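SAM-dependent methyltransferase (Pyrococcus horikoshii, PDB 1WZN) probably transfers a methyl group from S-adenosylmethionine to an acceptor that is not specified, and binds the product S-adenosylhomocysteine in its pocket. Local coordinates at residues I209-P212 with R213-R216; I15-R18 with R19-V23. One frame throughout, in Å; residues are numbered along the deposited sequence.

Interaction 1. Residues I209-P212 with R213-R216; sequences IYTP and REVR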
ATOM      1  N   ILE A 209      20.373   7.552  11.779  1.00 21.70           N
ATOM      2  CA  ILE A 209      20.415   7.087  10.396  1.00 21.07           C
ATOM      3  C   ILE A 209      21.627   7.636   9.648  1.00 21.63           C
ATOM      4  O   ILE A 209      21.837   8.850   9.595  1.00 20.33           O
ATOM      5  CB  ILE A 209      19.144   7.521   9.642  1.00 24.01           C
ATOM      6  CG1 ILE A 209      17.904   7.053  10.408  1.00 25.66           C
ATOM      7  CG2 ILE A 209      19.158   6.947   8.228  1.00 24.08           C
ATOM      8  CD1 ILE A 209      16.597   7.628   9.871  1.00 27.74           C
ATOM      9  N   TYR A 210      22.401   6.729   9.057  1.00 21.97           N
ATOM     10  CA  TYR A 210      23.605   7.083   8.311  1.00 23.42           C
ATOM     11  C   TYR A 210      23.640   6.392   6.955  1.00 24.08           C
ATOM     12  O   TYR A 210      23.155   5.270   6.814  1.00 25.11           O
ATOM     13  CB  TYR A 210      24.854   6.636   9.074  1.00 23.03           C
ATOM     14  CG  TYR A 210      25.105   7.324  10.393  1.00 20.84           C
ATOM     15  CD1 TYR A 210      25.590   8.629  10.440  1.00 21.69           C
ATOM     16  CD2 TYR A 210      24.899   6.653  11.597  1.00 22.30           C
ATOM     17  CE1 TYR A 210      25.873   9.247  11.654  1.00 19.28           C
ATOM     18  CE2 TYR A 210      25.173   7.260  12.815  1.00 19.60           C
ATOM     19  CZ  TYR A 210      25.661   8.558  12.834  1.00 20.88           C
ATOM     20  OH  TYR A 210      25.923   9.164  14.038  1.00 20.50           O
ATOM     21  N   THR A 211      24.228   7.056   5.966  1.00 23.42           N
ATOM     22  CA  THR A 211      24.375   6.463   4.643  1.00 23.32           C
ATOM     23  C   THR A 211      25.788   5.898   4.620  1.00 22.01           C
ATOM     24  O   THR A 211      26.608   6.241   5.472  1.00 21.48           O
ATOM     25  CB  THR A 211      24.270   7.504   3.526  1.00 24.33           C
ATOM     26  OG1 THR A 211      25.315   8.473   3.683  1.00 24.68           O
ATOM     27  CG2 THR A 211      22.903   8.192   3.565  1.00 23.53           C
ATOM     28  N   PRO A 212      26.090   5.022   3.656  1.00 22.34           N
ATOM     29  CA  PRO A 212      27.437   4.448   3.581  1.00 24.24           C
ATOM     30  C   PRO A 212      28.493   5.535   3.397  1.00 25.55           C
ATOM     31  O   PRO A 212      29.555   5.496   4.018  1.00 25.61           O
ATOM     32  CB  PRO A 212      27.345   3.522   2.373  1.00 23.30           C
ATOM     33  CG  PRO A 212      25.926   3.055   2.436  1.00 24.52           C
ATOM     34  CD  PRO A 212      25.175   4.330   2.731  1.00 21.04           C
ATOM     35  N   ARG A 213      28.191   6.510   2.548  1.00 25.75           N
ATOM     36  CA  ARG A 213      29.131   7.595   2.296  1.00 26.65           C
ATOM     37  C   ARG A 213      29.383   8.419   3.556  1.00 24.12           C
ATOM     38  O   ARG A 213      30.504   8.865   3.794  1.00 24.71           O
ATOM     39  CB  ARG A 213      28.612   8.489   1.170  1.00 29.79           C
ATOM     40  CG  ARG A 213      29.573   9.599   0.763  1.00 33.21           C
ATOM     41  CD  ARG A 213      29.075  10.271  -0.502  1.00 35.95           C
ATOM     42  NE  ARG A 213      28.979   9.304  -1.591  1.00 36.32           N
ATOM     43  CZ  ARG A 213      28.088   9.368  -2.576  1.00 35.52           C
ATOM     44  NH1 ARG A 213      27.205  10.357  -2.616  1.00 33.25           N
ATOM     45  NH2 ARG A 213      28.080   8.435  -3.515  1.00 35.38           N
ATOM     46  N   GLU A 214      28.342   8.617   4.360  1.00 23.44           N
ATOM     47  CA  GLU A 214      28.473   9.373   5.604  1.00 23.99           C
ATOM     48  C   GLU A 214      29.456   8.693   6.542  1.00 24.57           C
ATOM     49  O   GLU A 214      30.351   9.329   7.096  1.00 22.88           O
ATOM     50  CB  GLU A 214      27.137   9.464   6.334  1.00 25.65           C
ATOM     51  CG  GLU A 214      26.190  10.519   5.849  1.00 30.18           C
ATOM     52  CD  GLU A 214      24.889  10.463   6.613  1.00 28.97           C
ATOM     53  OE1 GLU A 214      24.109  11.420   6.544  1.00 34.60           O
ATOM     54  OE2 GLU A 214      24.644   9.450   7.291  1.00 32.78           O
ATOM     55  N   VAL A 215      29.269   7.394   6.738  1.00 24.07           N
ATOM     56  CA  VAL A 215      30.154   6.653   7.621  1.00 25.37           C
ATOM     57  C   VAL A 215      31.590   6.707   7.108  1.00 24.92           C
ATOM     58  O   VAL A 215      32.519   6.891   7.894  1.00 27.69           O
ATOM     59  CB  VAL A 215      29.705   5.189   7.761  1.00 24.25           C
ATOM     60  CG1 VAL A 215      30.604   4.466   8.768  1.00 26.16           C
ATOM     61  CG2 VAL A 215      28.254   5.141   8.239  1.00 22.35           C
ATOM     62  N   ARG A 216      31.775   6.560   5.799  1.00 25.62           N
ATOM     63  CA  ARG A 216      33.118   6.615   5.228  1.00 26.97           C
ATOM     64  C   ARG A 216      33.767   7.973   5.484  1.00 27.04           C
ATOM     65  O   ARG A 216      34.932   8.046   5.886  1.00 26.77           O
ATOM     66  CB  ARG A 216      33.094   6.324   3.722  1.00 29.17           C
ATOM     67  CG  ARG A 216      34.450   6.547   3.055  1.00 34.25           C
ATOM     68  CD  ARG A 216      34.515   6.030   1.623  1.00 38.03           C
ATOM     69  NE  ARG A 216      33.578   6.702   0.729  1.00 42.73           N
ATOM     70  CZ  ARG A 216      33.563   8.011   0.494  1.00 44.49           C
ATOM     71  NH1 ARG A 216      34.438   8.812   1.087  1.00 46.67           N
ATOM     72  NH2 ARG A 216      32.669   8.518  -0.340  1.00 45.28           N
TER

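Interaction 2. Residues I15-R18 with R19-V23; sequences IYRR and RIERV. With SAH (S-adenosyl-L-homocysteine), chain F.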
ATOM      1  N   ILE A  15      14.990 -14.120  20.310  1.00 18.69           N
ATOM      2  CA  ILE A  15      14.500 -13.111  19.384  1.00 18.85           C
ATOM      3  C   ILE A  15      15.367 -13.111  18.121  1.00 19.91           C
ATOM      4  O   ILE A  15      14.857 -12.977  17.006  1.00 20.81           O
ATOM      5  CB  ILE A  15      14.534 -11.714  20.052  1.00 19.77           C
ATOM      6  CG1 ILE A  15      13.512 -11.665  21.191  1.00 18.33           C
ATOM      7  CG2 ILE A  15      14.276 -10.619  19.019  1.00 19.25           C
ATOM      8  CD1 ILE A  15      13.651 -10.464  22.105  1.00 19.59           C
ATOM      9  N   TYR A  16      16.676 -13.288  18.290  1.00 19.22           N
ATOM     10  CA  TYR A  16      17.541 -13.230  17.115  1.00 21.36           C
ATOM     11  C   TYR A  16      18.085 -14.607  16.716  1.00 22.75           C
ATOM     12  O   TYR A  16      19.266 -14.787  16.453  1.00 22.45           O
ATOM     13  CB  TYR A  16      18.700 -12.279  17.419  1.00 21.34           C
ATOM     14  CG  TYR A  16      18.215 -10.874  17.417  1.00 22.52           C
ATOM     15  CD1 TYR A  16      17.844 -10.267  16.218  1.00 23.07           C
ATOM     16  CD2 TYR A  16      18.112 -10.163  18.614  1.00 21.48           C
ATOM     17  CE1 TYR A  16      17.362  -8.965  16.219  1.00 24.54           C
ATOM     18  CE2 TYR A  16      17.636  -8.858  18.610  1.00 21.91           C
ATOM     19  CZ  TYR A  16      17.262  -8.258  17.420  1.00 23.92           C
ATOM     20  OH  TYR A  16      16.762  -6.966  17.410  1.00 26.27           O
ATOM     21  N   ARG A  17      17.176 -15.603  16.711  1.00 25.01           N
ATOM     22  CA  ARG A  17      17.564 -16.953  16.307  1.00 27.77           C
ATOM     23  C   ARG A  17      18.177 -16.963  14.902  1.00 28.48           C
ATOM     24  O   ARG A  17      19.106 -17.700  14.598  1.00 27.53           O
ATOM     25  CB  ARG A  17      16.310 -17.827  16.338  1.00 29.21           C
ATOM     26  CG  ARG A  17      16.535 -19.212  15.733  1.00 31.25           C
ATOM     27  CD  ARG A  17      15.252 -20.054  15.736  1.00 34.51           C
ATOM     28  NE  ARG A  17      14.131 -19.294  15.174  1.00 35.34           N
ATOM     29  CZ  ARG A  17      14.156 -19.046  13.851  1.00 39.06           C
ATOM     30  NH1 ARG A  17      15.157 -19.490  13.112  1.00 39.75           N
ATOM     31  NH2 ARG A  17      13.162 -18.350  13.290  1.00 40.13           N
ATOM     32  N   ARG A  18      17.592 -16.128  14.022  1.00 31.16           N
ATOM     33  CA  ARG A  18      18.063 -16.087  12.641  1.00 34.22           C
ATOM     34  C   ARG A  18      19.490 -15.548  12.543  1.00 34.68           C
ATOM     35  O   ARG A  18      20.334 -16.060  11.818  1.00 34.84           O
ATOM     36  CB  ARG A  18      17.111 -15.196  11.842  1.00 37.80           C
ATOM     37  CG  ARG A  18      15.694 -15.769  11.788  1.00 42.16           C
ATOM     38  CD  ARG A  18      14.780 -14.960  10.863  1.00 46.97           C
ATOM     39  NE  ARG A  18      13.414 -15.485  10.905  1.00 51.93           N
ATOM     40  CZ  ARG A  18      12.652 -15.139  11.960  1.00 52.43           C
ATOM     41  NH1 ARG A  18      13.136 -14.338  12.893  1.00 53.35           N
ATOM     42  NH2 ARG A  18      11.413 -15.626  12.069  1.00 54.00           N
ATOM     43  N   ARG A  19      19.737 -14.447  13.274  1.00 35.43           N
ATOM     44  CA  ARG A  19      21.077 -13.877  13.267  1.00 36.23           C
ATOM     45  C   ARG A  19      22.129 -14.916  13.656  1.00 34.74           C
ATOM     46  O   ARG A  19      23.252 -14.915  13.169  1.00 36.73           O
ATOM     47  CB  ARG A  19      21.104 -12.712  14.258  1.00 36.74           C
ATOM     48  CG  ARG A  19      22.341 -11.831  14.085  1.00 39.82           C
ATOM     49  CD  ARG A  19      23.287 -11.926  15.287  1.00 39.76           C
ATOM     50  NE  ARG A  19      24.310 -10.878  15.222  1.00 39.61           N
ATOM     51  CZ  ARG A  19      25.409 -11.132  14.488  1.00 41.69           C
ATOM     52  NH1 ARG A  19      25.532 -12.285  13.854  1.00 40.67           N
ATOM     53  NH2 ARG A  19      26.374 -10.212  14.403  1.00 42.06           N
ATOM     54  N   ILE A  20      21.736 -15.801  14.592  1.00 34.27           N
ATOM     55  CA  ILE A  20      22.669 -16.824  15.054  1.00 32.67           C
ATOM     56  C   ILE A  20      22.884 -17.915  14.004  1.00 34.38           C
ATOM     57  O   ILE A  20      23.967 -18.467  13.848  1.00 31.54           O
ATOM     58  CB  ILE A  20      22.105 -17.449  16.330  1.00 32.24           C
ATOM     59  CG1 ILE A  20      22.168 -16.449  17.488  1.00 30.06           C
ATOM     60  CG2 ILE A  20      22.947 -18.676  16.724  1.00 33.26           C
ATOM     61  CD1 ILE A  20      21.693 -17.062  18.807  1.00 27.47           C
ATOM     62  N   GLU A  21      21.792 -18.254  13.297  1.00 34.40           N
ATOM     63  CA  GLU A  21      21.874 -19.351  12.342  1.00 36.69           C
ATOM     64  C   GLU A  21      22.855 -19.064  11.199  1.00 36.74           C
ATOM     65  O   GLU A  21      23.308 -19.956  10.495  1.00 38.45           O
ATOM     66  CB  GLU A  21      20.470 -19.612  11.785  1.00 37.67           C
ATOM     67  CG  GLU A  21      19.832 -20.870  12.381  1.00 41.06           C
ATOM     68  CD  GLU A  21      18.327 -20.772  12.279  1.00 42.60           C
ATOM     69  OE1 GLU A  21      17.837 -20.352  11.240  1.00 44.53           O
ATOM     70  OE2 GLU A  21      17.653 -21.128  13.244  1.00 43.20           O
ATOM     71  N   ARG A  22      23.157 -17.764  11.001  1.00 35.37           N
ATOM     72  CA  ARG A  22      24.051 -17.405   9.902  1.00 35.78           C
ATOM     73  C   ARG A  22      25.329 -16.705  10.379  1.00 33.74           C
ATOM     74  O   ARG A  22      26.037 -16.060   9.617  1.00 31.90           O
ATOM     75  CB  ARG A  22      23.280 -16.526   8.909  1.00 39.38           C
ATOM     76  CG  ARG A  22      22.740 -15.235   9.524  1.00 43.80           C
ATOM     77  CD  ARG A  22      22.122 -14.314   8.460  1.00 46.70           C
ATOM     78  NE  ARG A  22      21.330 -13.250   9.081  1.00 49.12           N
ATOM     79  CZ  ARG A  22      22.001 -12.321   9.785  1.00 50.47           C
ATOM     80  NH1 ARG A  22      23.312 -12.412   9.913  1.00 50.16           N
ATOM     81  NH2 ARG A  22      21.356 -11.242  10.235  1.00 49.29           N
ATOM     82  N   VAL A  23      25.659 -16.830  11.659  1.00 30.48           N
ATOM     83  CA  VAL A  23      26.866 -16.195  12.170  1.00 27.84           C
ATOM     84  C   VAL A  23      28.118 -16.777  11.515  1.00 24.42           C
ATOM     85  O   VAL A  23      29.117 -16.079  11.336  1.00 24.89           O
ATOM     86  CB  VAL A  23      26.977 -16.349  13.715  1.00 26.66           C
ATOM     87  CG1 VAL A  23      27.153 -17.815  14.094  1.00 26.40           C
ATOM     88  CG2 VAL A  23      28.132 -15.515  14.233  1.00 25.73           C
TER
HETATM   89  N   SAH F1001      27.315  -7.383  18.854  1.00 16.53           N
HETATM   90  CA  SAH F1001      26.129  -8.191  19.372  1.00 16.95           C
HETATM   91  CB  SAH F1001      24.997  -7.405  19.976  1.00 18.90           C
HETATM   92  CG  SAH F1001      24.211  -6.395  19.156  1.00 17.92           C
HETATM   93  SD  SAH F1001      23.002  -5.623  20.325  1.00 17.57           S
HETATM   94  C   SAH F1001      25.635  -9.083  18.146  1.00 18.08           C
HETATM   95  O   SAH F1001      26.218  -9.008  17.048  1.00 17.25           O
HETATM   96  OXT SAH F1001      24.632  -9.864  18.390  1.00 20.54           O
HETATM   97  C5' SAH F1001      23.657  -4.030  20.638  1.00 16.16           C
HETATM   98  C4' SAH F1001      24.608  -4.035  21.932  1.00 15.87           C
HETATM   99  O4' SAH F1001      25.005  -2.663  22.036  1.00 17.24           O
HETATM  100  C3' SAH F1001      23.934  -4.334  23.251  1.00 17.57           C
HETATM  101  O3' SAH F1001      24.501  -5.500  23.850  1.00 16.94           O
HETATM  102  C2' SAH F1001      24.147  -2.997  24.073  1.00 15.43           C
HETATM  103  O2' SAH F1001      24.272  -3.232  25.470  1.00 18.24           O
HETATM  104  C1' SAH F1001      25.391  -2.419  23.423  1.00 15.89           C
HETATM  105  N9  SAH F1001      25.627  -1.106  23.573  1.00 17.41           N
HETATM  106  C8  SAH F1001      24.901   0.030  23.243  1.00 17.36           C
HETATM  107  N7  SAH F1001      25.462   1.155  23.544  1.00 17.55           N
HETATM  108  C5  SAH F1001      26.697   0.780  24.142  1.00 17.74           C
HETATM  109  C6  SAH F1001      27.765   1.573  24.681  1.00 17.62           C
HETATM  110  N6  SAH F1001      27.760   2.912  24.707  1.00 17.64           N
HETATM  111  N1  SAH F1001      28.826   0.848  25.184  1.00 15.44           N
HETATM  112  C2  SAH F1001      28.870  -0.516  25.178  1.00 17.18           C
HETATM  113  N3  SAH F1001      27.863  -1.310  24.667  1.00 16.44           N
HETATM  114  C4  SAH F1001      26.814  -0.598  24.171  1.00 16.93           C

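Interaction 1. Residues I209-P212 with R213-R216
E214 OE2, whose modelled place is somewhat doubtful, lies at the edge of the Y210 ring near the ring plane, the ring and carboxylate planes being turned 76° against each other. V215 CG2 approaches the same ring obliquely, and its apolar contact is with Y210 CB at 3.8 Å. This is the start of helix 212-219, closed by a capping box between T211, the N-cap residue, and E214. In one half of the box, E214 N donates to T211 OG1 at 3.1 Å with an N-H...O angle of 151°; the hydroxyl reaches that amide because T211 OG1 stands between its own backbone N and carbonyl carbon (chi1 61°). In the other half, T211 N donates to E214 OE2 at 2.8 Å, with the same caution. Beyond CG the E214 chain is extended and carries the carboxylate back across T211, the two side chains crossing at about a right angle. The polar ends have further partners: E214 OE1 takes a hydrogen bond from Q181, Y210 OH bonds to the carbonyl of F119, and T211 OG1 also bonds to E214 of the second subunit. The cap therefore lies at a subunit interface, where R216 adds a salt bridge to E121 of that subunit. P212 and V215 pack on strand 242-248, tying the helix start to the sheet of this Rossmann-like methyltransferase fold. Helical bonding then takes over from the box: V215 N donates to T211 O at 3.2 Å, and in the next step R216 N donates to P212 O at 3.0 Å.

Interaction 2. Residues I15-R18 with R19-V23
Y16 CB lies 4.0 Å from R19 CB on the packed side of the short helix 17-21, where R19 is buried against I54, P55 and F113. The turn is carried by I20 N donating to Y16 O at 3.3 Å and E21 N to R17 O at 3.0 Å; the R22 N to R18 O bond at its end is weak. R19, bent at chi2 (-113°), leads inward to S-adenosylhomocysteine, its NH2 making a weak bond of 2.9 Å to the ligand atom O, while NH1 pairs with E26. The oppositely charged R17 and E21 meet in the looser part, toward solvent. R17 NH1 bridges to E21 OE2 at 3.0 Å, the oxygen in the guanidinium plane and approached on its syn side. R17 NH2 sits 3.4 Å above the plane of the R18 guanidinium, offset toward its rim, and both arginines pair with E161. A leucine in place of R17 would probably leave E21 without its mate in this helix and E161 with one arginine fewer. The chemistry implies a division of labour: R17 and R18 join the helix to strand 157-163, whereas the inward guanidinium is likely to help neutralise the ligand carboxylate.

In the fold
Interactions 1 and 2 do not touch: their centres are 25 Å apart and their nearest atoms about 16 Å. Interaction 2 reaches the amino-acid end of S-adenosylhomocysteine directly through R19, whereas the Y210 side chain of interaction 1 remains about 12 Å from the ligand, with the adenine end the nearer, and about 9 Å from a bound magnesium ion. The four-stranded antiparallel sheet connects with both: segment 209-212 leaves its last strand, 198-208, while R17 and R18 form salt bridges to E161 on strand 157-163 and Y16 OH is hydrogen-bonded to R187 on strand 182-192. Interaction 2 thus contributes R19 to the ligand pocket, and residues 209-216 belong to the return into the seven-stranded sheet and to the subunit interface.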